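Local coordinates for ATP grasp ligase (Microcystis aeruginosa MRC, PDB 5IG9), which probably acts as an ATP-grasp ligase, joining a carboxylate to an amine with the use of ATP, at residues R10-V18 with G299-Y307; Q224-S232 with Q251-P259. All blocks are in the same frame, centred on the assembly; numbering follows the deposited sequence.

Contact 1. Residues R10-V18 with G299-Y307; sequences RDNESIPLV and GEFFWLELY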
loop_
_atom_site.group_PDB
_atom_site.type_symbol
_atom_site.label_atom_id
_atom_site.label_comp_id
_atom_site.label_asym_id
_atom_site.label_seq_id
_atom_site.Cartn_x
_atom_site.Cartn_y
_atom_site.Cartn_z
ATOM N N ARG A 10 8.980 5.065 -19.611
ATOM C CA ARG A 10 9.602 3.891 -20.207
ATOM C C ARG A 10 8.655 2.697 -20.293
ATOM O O ARG A 10 9.120 1.557 -20.421
ATOM C CB ARG A 10 10.867 3.507 -19.433
ATOM C CG ARG A 10 11.975 4.554 -19.467
ATOM C CD ARG A 10 13.238 4.052 -18.771
ATOM N NE ARG A 10 14.278 3.638 -19.711
ATOM C CZ ARG A 10 14.469 2.388 -20.125
ATOM N NH1 ARG A 10 13.686 1.413 -19.686
ATOM N NH2 ARG A 10 15.446 2.112 -20.978
ATOM N N ASP A 11 7.345 2.930 -20.229
ATOM C CA ASP A 11 6.397 1.840 -20.386
ATOM C C ASP A 11 6.387 1.359 -21.835
ATOM O O ASP A 11 6.854 2.041 -22.751
ATOM C CB ASP A 11 4.994 2.271 -19.963
ATOM C CG ASP A 11 4.168 1.117 -19.424
ATOM O OD1 ASP A 11 4.580 -0.048 -19.605
ATOM O OD2 ASP A 11 3.107 1.375 -18.819
ATOM N N ASN A 12 5.838 0.167 -22.032
ATOM C CA ASN A 12 5.987 -0.543 -23.293
ATOM C C ASN A 12 4.849 -0.166 -24.245
ATOM O O ASN A 12 4.197 0.869 -24.083
ATOM C CB ASN A 12 6.077 -2.051 -23.028
ATOM C CG ASN A 12 4.909 -2.580 -22.212
ATOM O OD1 ASN A 12 3.774 -2.133 -22.362
ATOM N ND2 ASN A 12 5.190 -3.541 -21.338
ATOM N N GLU A 13 4.601 -1.006 -25.247
ATOM C CA GLU A 13 3.657 -0.723 -26.318
ATOM C C GLU A 13 2.203 -0.887 -25.895
ATOM O O GLU A 13 1.308 -0.694 -26.725
ATOM C CB GLU A 13 3.944 -1.624 -27.525
ATOM C CG GLU A 13 5.407 -1.654 -27.970
ATOM C CD GLU A 13 6.280 -2.557 -27.103
ATOM O OE1 GLU A 13 5.782 -3.600 -26.627
ATOM O OE2 GLU A 13 7.465 -2.217 -26.892
ATOM N N SER A 14 1.944 -1.242 -24.635
ATOM C CA SER A 14 0.563 -1.358 -24.183
ATOM C C SER A 14 -0.128 -0.000 -24.183
ATOM O O SER A 14 -1.326 0.094 -24.472
ATOM C CB SER A 14 0.519 -1.975 -22.785
ATOM O OG SER A 14 1.601 -2.870 -22.592
ATOM N N ILE A 15 0.614 1.061 -23.869
ATOM C CA ILE A 15 0.062 2.412 -23.778
ATOM C C ILE A 15 -0.433 2.886 -25.143
ATOM O O ILE A 15 -1.613 3.248 -25.258
ATOM C CB ILE A 15 1.089 3.390 -23.186
ATOM C CG1 ILE A 15 1.658 2.831 -21.887
ATOM C CG2 ILE A 15 0.444 4.743 -22.940
ATOM C CD1 ILE A 15 0.599 2.547 -20.855
ATOM N N PRO A 16 0.397 2.913 -26.198
ATOM C CA PRO A 16 -0.126 3.371 -27.496
ATOM C C PRO A 16 -1.208 2.469 -28.056
ATOM O O PRO A 16 -2.061 2.940 -28.817
ATOM C CB PRO A 16 1.118 3.387 -28.392
ATOM C CG PRO A 16 2.014 2.381 -27.797
ATOM C CD PRO A 16 1.809 2.501 -26.315
ATOM N N LEU A 17 -1.200 1.184 -27.699
ATOM C CA LEU A 17 -2.260 0.286 -28.144
ATOM C C LEU A 17 -3.611 0.705 -27.578
ATOM O O LEU A 17 -4.639 0.600 -28.260
ATOM C CB LEU A 17 -1.933 -1.148 -27.737
ATOM C CG LEU A 17 -1.128 -1.982 -28.728
ATOM C CD1 LEU A 17 -0.509 -3.168 -28.018
ATOM C CD2 LEU A 17 -2.026 -2.447 -29.861
ATOM N N VAL A 18 -3.627 1.192 -26.338
ATOM C CA VAL A 18 -4.884 1.543 -25.686
ATOM C C VAL A 18 -5.341 2.937 -26.093
ATOM O O VAL A 18 -6.531 3.163 -26.344
ATOM C CB VAL A 18 -4.744 1.422 -24.159
ATOM C CG1 VAL A 18 -5.999 1.941 -23.470
ATOM C CG2 VAL A 18 -4.482 -0.020 -23.772
ATOM N N GLY A 299 -0.694 -6.962 -13.900
ATOM C CA GLY A 299 0.186 -7.772 -14.712
ATOM C C GLY A 299 0.114 -7.409 -16.182
ATOM O O GLY A 299 -0.866 -6.843 -16.673
ATOM N N GLU A 300 1.185 -7.761 -16.889
ATOM C CA GLU A 300 1.336 -7.407 -18.291
ATOM C C GLU A 300 0.398 -8.230 -19.165
ATOM O O GLU A 300 -0.191 -9.224 -18.734
ATOM C CB GLU A 300 2.785 -7.608 -18.741
ATOM C CG GLU A 300 3.743 -6.532 -18.264
ATOM C CD GLU A 300 3.600 -5.243 -19.045
ATOM O OE1 GLU A 300 2.793 -5.212 -20.003
ATOM O OE2 GLU A 300 4.294 -4.262 -18.705
ATOM N N PHE A 301 0.257 -7.796 -20.414
ATOM C CA PHE A 301 -0.624 -8.501 -21.333
ATOM C C PHE A 301 -0.138 -8.350 -22.765
ATOM O O PHE A 301 -0.570 -9.096 -23.647
ATOM C CB PHE A 301 -2.064 -7.976 -21.196
ATOM C CG PHE A 301 -2.247 -6.557 -21.679
ATOM C CD1 PHE A 301 -2.573 -6.297 -23.001
ATOM C CD2 PHE A 301 -2.132 -5.486 -20.804
ATOM C CE1 PHE A 301 -2.756 -5.001 -23.450
ATOM C CE2 PHE A 301 -2.319 -4.182 -21.248
ATOM C CZ PHE A 301 -2.631 -3.940 -22.572
ATOM N N PHE A 302 0.757 -7.386 -23.001
ATOM C CA PHE A 302 1.141 -7.051 -24.366
ATOM C C PHE A 302 1.801 -8.225 -25.078
ATOM O O PHE A 302 1.665 -8.358 -26.300
ATOM C CB PHE A 302 2.063 -5.828 -24.359
ATOM C CG PHE A 302 3.504 -6.152 -24.111
ATOM C CD1 PHE A 302 3.965 -6.399 -22.832
ATOM C CD2 PHE A 302 4.400 -6.207 -25.164
ATOM C CE1 PHE A 302 5.294 -6.702 -22.608
ATOM C CE2 PHE A 302 5.724 -6.508 -24.949
ATOM C CZ PHE A 302 6.175 -6.756 -23.671
ATOM N N TRP A 303 2.509 -9.091 -24.347
ATOM C CA TRP A 303 3.187 -10.197 -25.012
ATOM C C TRP A 303 2.236 -11.318 -25.402
ATOM O O TRP A 303 2.668 -12.262 -26.072
ATOM C CB TRP A 303 4.315 -10.742 -24.133
ATOM C CG TRP A 303 3.917 -11.055 -22.727
ATOM C CD1 TRP A 303 3.933 -10.203 -21.663
ATOM C CD2 TRP A 303 3.462 -12.318 -22.222
ATOM N NE1 TRP A 303 3.508 -10.851 -20.530
ATOM C CE2 TRP A 303 3.215 -12.151 -20.846
ATOM C CE3 TRP A 303 3.238 -13.573 -22.801
ATOM C CZ2 TRP A 303 2.752 -13.188 -20.039
ATOM C CZ3 TRP A 303 2.780 -14.602 -21.998
ATOM C CH2 TRP A 303 2.540 -14.403 -20.632
ATOM N N LEU A 304 0.970 -11.241 -24.999
ATOM C CA LEU A 304 -0.066 -12.134 -25.499
ATOM C C LEU A 304 -0.849 -11.530 -26.653
ATOM O O LEU A 304 -1.643 -12.238 -27.283
ATOM C CB LEU A 304 -1.036 -12.509 -24.375
ATOM C CG LEU A 304 -0.562 -13.543 -23.356
ATOM C CD1 LEU A 304 -1.669 -13.827 -22.361
ATOM C CD2 LEU A 304 -0.134 -14.820 -24.059
ATOM N N GLU A 305 -0.652 -10.241 -26.937
ATOM C CA GLU A 305 -1.318 -9.549 -28.032
ATOM C C GLU A 305 -0.410 -9.343 -29.238
ATOM O O GLU A 305 -0.814 -9.627 -30.369
ATOM C CB GLU A 305 -1.860 -8.200 -27.550
ATOM C CG GLU A 305 -2.540 -7.381 -28.638
ATOM C CD GLU A 305 -3.500 -6.358 -28.069
ATOM O OE1 GLU A 305 -3.435 -6.100 -26.850
ATOM O OE2 GLU A 305 -4.327 -5.821 -28.836
ATOM N N LEU A 306 0.810 -8.841 -29.030
ATOM C CA LEU A 306 1.728 -8.650 -30.146
ATOM C C LEU A 306 2.379 -9.950 -30.594
ATOM O O LEU A 306 2.977 -9.994 -31.675
ATOM C CB LEU A 306 2.812 -7.637 -29.776
ATOM C CG LEU A 306 2.314 -6.235 -29.425
ATOM C CD1 LEU A 306 3.485 -5.281 -29.268
ATOM C CD2 LEU A 306 1.340 -5.739 -30.484
ATOM N N TYR A 307 2.278 -10.997 -29.792
ATOM C CA TYR A 307 2.812 -12.314 -30.082
ATOM C C TYR A 307 1.686 -13.312 -29.898
ATOM O O TYR A 307 0.640 -12.974 -29.332
ATOM C CB TYR A 307 3.996 -12.631 -29.152
ATOM C CG TYR A 307 5.107 -11.613 -29.238
ATOM C CD1 TYR A 307 6.087 -11.706 -30.216
ATOM C CD2 TYR A 307 5.168 -10.551 -28.348
ATOM C CE1 TYR A 307 7.104 -10.774 -30.300
ATOM C CE2 TYR A 307 6.179 -9.613 -28.423
ATOM C CZ TYR A 307 7.144 -9.729 -29.400
ATOM O OH TYR A 307 8.151 -8.794 -29.477
#
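The start of the helix that begins at S14 faces the short, irregular helical turn around 302-305, the backbones coming nearest at S14 and F302, whose CA atoms lie 5.7 Å apart. N12 and E300 approach each other from opposite directions. The amide nitrogen ND2 of N12 donates to OE2 of E300 at 2.9 Å, meeting that oxygen from above the carboxylate plane, 46° out of it; a second, weak bond runs from the same ND2 to OE1 of E300. The other end of the amide works within its own segment, where OD1 of N12 accepts from the backbone N of S14 at 3.1 Å and caps the helix. N12 thus joins a helix start to a carboxylate.

With chi1 at 54°, CG of N12 sits between its backbone N and carbonyl carbon, which brings the amide over one face of the F302 ring, off-centre toward the rim and with the two planes 38° apart. The carboxylate of E13 comes to the same ring obliquely, OE1 lying 3.3 Å from CD2 of F302. Farther along the helix the contact turns apolar: CD1 of L17 passes CD2 of L306 at 4.0 Å, while CB of S14 lies 3.7 Å from CZ of F301, and V18 reaches the edge of that ring. W71 and helix 313-323 also pack on F301.

E300 has stronger partners outside, forming salt bridges with R73 and R74, and R73 also pairs with D11. The two arginines probably offset the like charges of D11 and E300, so that an acidic pair, a helix cap and an aromatic face can share one interface between the pre-ATP-grasp region and the C-terminal part of the chain.

Contact 2. Residues Q224-S232 with Q251-P259; sequences QIFTAAINS and QQWQPYDLP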
loop_
_atom_site.group_PDB
_atom_site.type_symbol
_atom_site.label_atom_id
_atom_site.label_comp_id
_atom_site.label_asym_id
_atom_site.label_seq_id
_atom_site.Cartn_x
_atom_site.Cartn_y
_atom_site.Cartn_z
ATOM N N GLN A 224 -14.662 -10.870 -19.414
ATOM C CA GLN A 224 -14.105 -11.522 -20.591
ATOM C C GLN A 224 -12.785 -12.179 -20.212
ATOM O O GLN A 224 -11.910 -11.529 -19.627
ATOM C CB GLN A 224 -13.897 -10.513 -21.721
ATOM C CG GLN A 224 -13.593 -11.136 -23.063
ATOM C CD GLN A 224 -13.696 -10.131 -24.193
ATOM O OE1 GLN A 224 -13.886 -8.936 -23.961
ATOM N NE2 GLN A 224 -13.575 -10.613 -25.426
ATOM N N ILE A 225 -12.644 -13.460 -20.542
ATOM C CA ILE A 225 -11.536 -14.278 -20.066
ATOM C C ILE A 225 -10.689 -14.704 -21.253
ATOM O O ILE A 225 -11.165 -15.432 -22.131
ATOM C CB ILE A 225 -12.033 -15.503 -19.287
ATOM C CG1 ILE A 225 -13.034 -15.067 -18.217
ATOM C CG2 ILE A 225 -10.864 -16.245 -18.665
ATOM C CD1 ILE A 225 -13.636 -16.207 -17.448
ATOM N N PHE A 226 -9.431 -14.264 -21.267
ATOM C CA PHE A 226 -8.461 -14.656 -22.285
ATOM C C PHE A 226 -7.483 -15.645 -21.660
ATOM O O PHE A 226 -6.650 -15.264 -20.828
ATOM C CB PHE A 226 -7.720 -13.441 -22.837
ATOM C CG PHE A 226 -8.619 -12.376 -23.388
ATOM C CD1 PHE A 226 -9.111 -11.372 -22.570
ATOM C CD2 PHE A 226 -8.961 -12.365 -24.731
ATOM C CE1 PHE A 226 -9.932 -10.387 -23.076
ATOM C CE2 PHE A 226 -9.781 -11.381 -25.243
ATOM C CZ PHE A 226 -10.268 -10.391 -24.418
ATOM N N THR A 227 -7.570 -16.908 -22.069
ATOM C CA THR A 227 -6.755 -17.976 -21.509
ATOM C C THR A 227 -5.739 -18.445 -22.538
ATOM O O THR A 227 -6.108 -18.799 -23.663
ATOM C CB THR A 227 -7.621 -19.153 -21.058
ATOM O OG1 THR A 227 -8.583 -18.701 -20.100
ATOM C CG2 THR A 227 -6.754 -20.230 -20.422
ATOM N N ALA A 228 -4.470 -18.461 -22.142
ATOM C CA ALA A 228 -3.379 -18.917 -22.989
ATOM C C ALA A 228 -2.573 -19.983 -22.258
ATOM O O ALA A 228 -2.345 -19.882 -21.049
ATOM C CB ALA A 228 -2.474 -17.750 -23.395
ATOM N N ALA A 229 -2.140 -21.003 -22.994
ATOM C CA ALA A 229 -1.403 -22.121 -22.422
ATOM C C ALA A 229 -0.115 -22.349 -23.197
ATOM O O ALA A 229 -0.017 -22.021 -24.382
ATOM C CB ALA A 229 -2.234 -23.406 -22.423
ATOM N N ILE A 230 0.875 -22.918 -22.514
ATOM C CA ILE A 230 2.145 -23.276 -23.129
ATOM C C ILE A 230 2.656 -24.548 -22.468
ATOM O O ILE A 230 2.543 -24.720 -21.249
ATOM C CB ILE A 230 3.179 -22.134 -23.023
ATOM C CG1 ILE A 230 4.455 -22.481 -23.790
ATOM C CG2 ILE A 230 3.512 -21.825 -21.571
ATOM C CD1 ILE A 230 5.454 -21.348 -23.835
ATOM N N ASN A 231 3.199 -25.450 -23.282
ATOM C CA ASN A 231 3.772 -26.696 -22.789
ATOM C C ASN A 231 5.192 -26.423 -22.319
ATOM O O ASN A 231 6.094 -26.197 -23.133
ATOM C CB ASN A 231 3.742 -27.760 -23.880
ATOM C CG ASN A 231 4.156 -29.128 -23.375
ATOM O OD1 ASN A 231 5.203 -29.287 -22.747
ATOM N ND2 ASN A 231 3.327 -30.127 -23.648
ATOM N N SER A 232 5.397 -26.444 -21.007
ATOM C CA SER A 232 6.707 -26.204 -20.428
ATOM C C SER A 232 7.432 -27.487 -20.060
ATOM O O SER A 232 8.531 -27.423 -19.494
ATOM C CB SER A 232 6.573 -25.321 -19.187
ATOM O OG SER A 232 5.683 -25.906 -18.257
ATOM N N GLN A 251 7.961 -24.440 -29.008
ATOM C CA GLN A 251 6.636 -24.257 -28.432
ATOM C C GLN A 251 6.336 -22.769 -28.332
ATOM O O GLN A 251 7.239 -21.930 -28.352
ATOM C CB GLN A 251 6.530 -24.912 -27.049
ATOM C CG GLN A 251 5.180 -25.545 -26.765
ATOM C CD GLN A 251 5.153 -27.023 -27.098
ATOM O OE1 GLN A 251 6.163 -27.716 -26.972
ATOM N NE2 GLN A 251 3.998 -27.515 -27.529
ATOM N N GLN A 252 5.048 -22.450 -28.224
ATOM C CA GLN A 252 4.612 -21.069 -28.068
ATOM C C GLN A 252 3.223 -21.072 -27.445
ATOM O O GLN A 252 2.566 -22.111 -27.355
ATOM C CB GLN A 252 4.627 -20.320 -29.403
ATOM C CG GLN A 252 3.646 -20.854 -30.428
ATOM C CD GLN A 252 3.825 -20.213 -31.792
ATOM O OE1 GLN A 252 4.950 -20.011 -32.250
ATOM N NE2 GLN A 252 2.716 -19.883 -32.443
ATOM N N TRP A 253 2.784 -19.892 -27.010
ATOM C CA TRP A 253 1.512 -19.782 -26.311
ATOM C C TRP A 253 0.349 -20.003 -27.270
ATOM O O TRP A 253 0.353 -19.512 -28.401
ATOM C CB TRP A 253 1.387 -18.414 -25.633
ATOM C CG TRP A 253 2.338 -18.219 -24.489
ATOM C CD1 TRP A 253 3.620 -17.757 -24.559
ATOM C CD2 TRP A 253 2.083 -18.481 -23.102
ATOM N NE1 TRP A 253 4.179 -17.716 -23.305
ATOM C CE2 TRP A 253 3.257 -18.158 -22.393
ATOM C CE3 TRP A 253 0.980 -18.962 -22.390
ATOM C CZ2 TRP A 253 3.356 -18.296 -21.011
ATOM C CZ3 TRP A 253 1.080 -19.098 -21.020
ATOM C CH2 TRP A 253 2.259 -18.765 -20.344
ATOM N N GLN A 254 -0.658 -20.752 -26.836
ATOM C CA GLN A 254 -1.809 -21.018 -27.696
ATOM C C GLN A 254 -3.119 -20.926 -26.926
ATOM O O GLN A 254 -3.152 -21.173 -25.720
ATOM C CB GLN A 254 -1.680 -22.395 -28.350
ATOM C CG GLN A 254 -1.413 -23.525 -27.370
ATOM C CD GLN A 254 -2.345 -24.703 -27.571
ATOM O OE1 GLN A 254 -2.140 -25.529 -28.460
ATOM N NE2 GLN A 254 -3.379 -24.787 -26.740
ATOM N N PRO A 255 -4.200 -20.571 -27.616
ATOM C CA PRO A 255 -5.496 -20.465 -26.938
ATOM C C PRO A 255 -5.800 -21.736 -26.162
ATOM O O PRO A 255 -5.341 -22.827 -26.508
ATOM C CB PRO A 255 -6.488 -20.258 -28.090
ATOM C CG PRO A 255 -5.667 -19.726 -29.212
ATOM C CD PRO A 255 -4.323 -20.381 -29.072
ATOM N N TYR A 256 -6.586 -21.587 -25.100
ATOM C CA TYR A 256 -6.925 -22.706 -24.234
ATOM C C TYR A 256 -8.306 -22.456 -23.649
ATOM O O TYR A 256 -8.648 -21.318 -23.320
ATOM C CB TYR A 256 -5.881 -22.881 -23.123
ATOM C CG TYR A 256 -6.038 -24.127 -22.273
ATOM C CD1 TYR A 256 -6.909 -24.149 -21.189
ATOM C CD2 TYR A 256 -5.302 -25.273 -22.542
ATOM C CE1 TYR A 256 -7.051 -25.280 -20.409
ATOM C CE2 TYR A 256 -5.437 -26.408 -21.766
ATOM C CZ TYR A 256 -6.312 -26.405 -20.701
ATOM O OH TYR A 256 -6.451 -27.531 -19.924
ATOM N N ASP A 257 -9.096 -23.522 -23.527
ATOM C CA ASP A 257 -10.452 -23.437 -22.995
ATOM C C ASP A 257 -10.456 -23.953 -21.560
ATOM O O ASP A 257 -10.340 -25.160 -21.326
ATOM C CB ASP A 257 -11.430 -24.227 -23.863
ATOM C CG ASP A 257 -11.681 -23.572 -25.211
ATOM O OD1 ASP A 257 -11.739 -22.325 -25.273
ATOM O OD2 ASP A 257 -11.820 -24.306 -26.214
ATOM N N LEU A 258 -10.587 -23.039 -20.607
ATOM C CA LEU A 258 -10.743 -23.428 -19.219
ATOM C C LEU A 258 -12.070 -24.158 -19.019
ATOM O O LEU A 258 -13.047 -23.888 -19.723
ATOM C CB LEU A 258 -10.704 -22.204 -18.309
ATOM C CG LEU A 258 -9.365 -21.528 -18.034
ATOM C CD1 LEU A 258 -9.577 -20.260 -17.221
ATOM C CD2 LEU A 258 -8.442 -22.486 -17.306
ATOM N N PRO A 259 -12.129 -25.091 -18.073
ATOM C CA PRO A 259 -13.431 -25.596 -17.630
ATOM C C PRO A 259 -14.295 -24.449 -17.127
ATOM O O PRO A 259 -13.805 -23.517 -16.485
ATOM C CB PRO A 259 -13.066 -26.572 -16.507
ATOM C CG PRO A 259 -11.665 -26.998 -16.821
ATOM C CD PRO A 259 -11.008 -25.787 -17.419
#
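Q254 N donates to A229 O at 2.8 Å, and A229 N returns the bond to Q254 O at 2.9 Å, making a hydrogen-bonded antiparallel pair. The same A229 O also receives a CA-H...O contact from W253, whose CA is 3.3 Å away. One step on, A228 faces P255 as a non-hydrogen-bonded pair, and a weak bond from Y256 N to T227 O follows.

CG2 of I230 stands over one face of the six-membered ring of W253, a CH-pi contact 3.5 Å from the centroid and only 10° off the ring normal. I230 has CG1 anti to its backbone N (chi1 -175°), an arrangement that sets CG2 over the benzo ring and lets CD1 run along to the pyrrole side, near NE1. A228 meets the indole at its edge instead, its O lying 3.5 Å from CZ3 of W253. On a different side of the strand, CB of A229 touches CD2 of Y256 at 3.6 Å, and T227 brings CG2 to the same tyrosine while its OG1 lies 3.4 Å from CD1 of L258. The phenol OH of Y256 is hydrogen-bonded to Y290 of strand 290-296. Near the far end, the amide of Q251 lies against CB of N231.

L258 also packs on E263 and L266 of helix 260-273, while strand 214-221 lines the other side of 224-231 through backbone bonds such as A228 with R217. Within this chain, the short strand 254-255 lies at one edge of the five-stranded antiparallel sheet, followed after four residues by helix 260-273, in an arrangement consistent with the C-terminal sheet of the ATP-grasp fold.

In the fold
From the N terminus the chain runs through strand 3-7 into 10-18, at the start of helix 14-23, which follows the first strand of the parallel, Rossmann-like sheet. Much later, 299-307 comes back against this helix start, so contact 1 closes a long loop of 280 intervening residues. Within that loop, contact 2 closes a much shorter one, pairing 224-232 with 251-259 across 18 residues, five of them unmodelled. The two do not cross. Contact 1 joins the N-terminal region to the chain just after strand 290-296, whereas contact 2 adds an edge to the same antiparallel sheet. They touch directly, through W303 with W253 and L304 with A228.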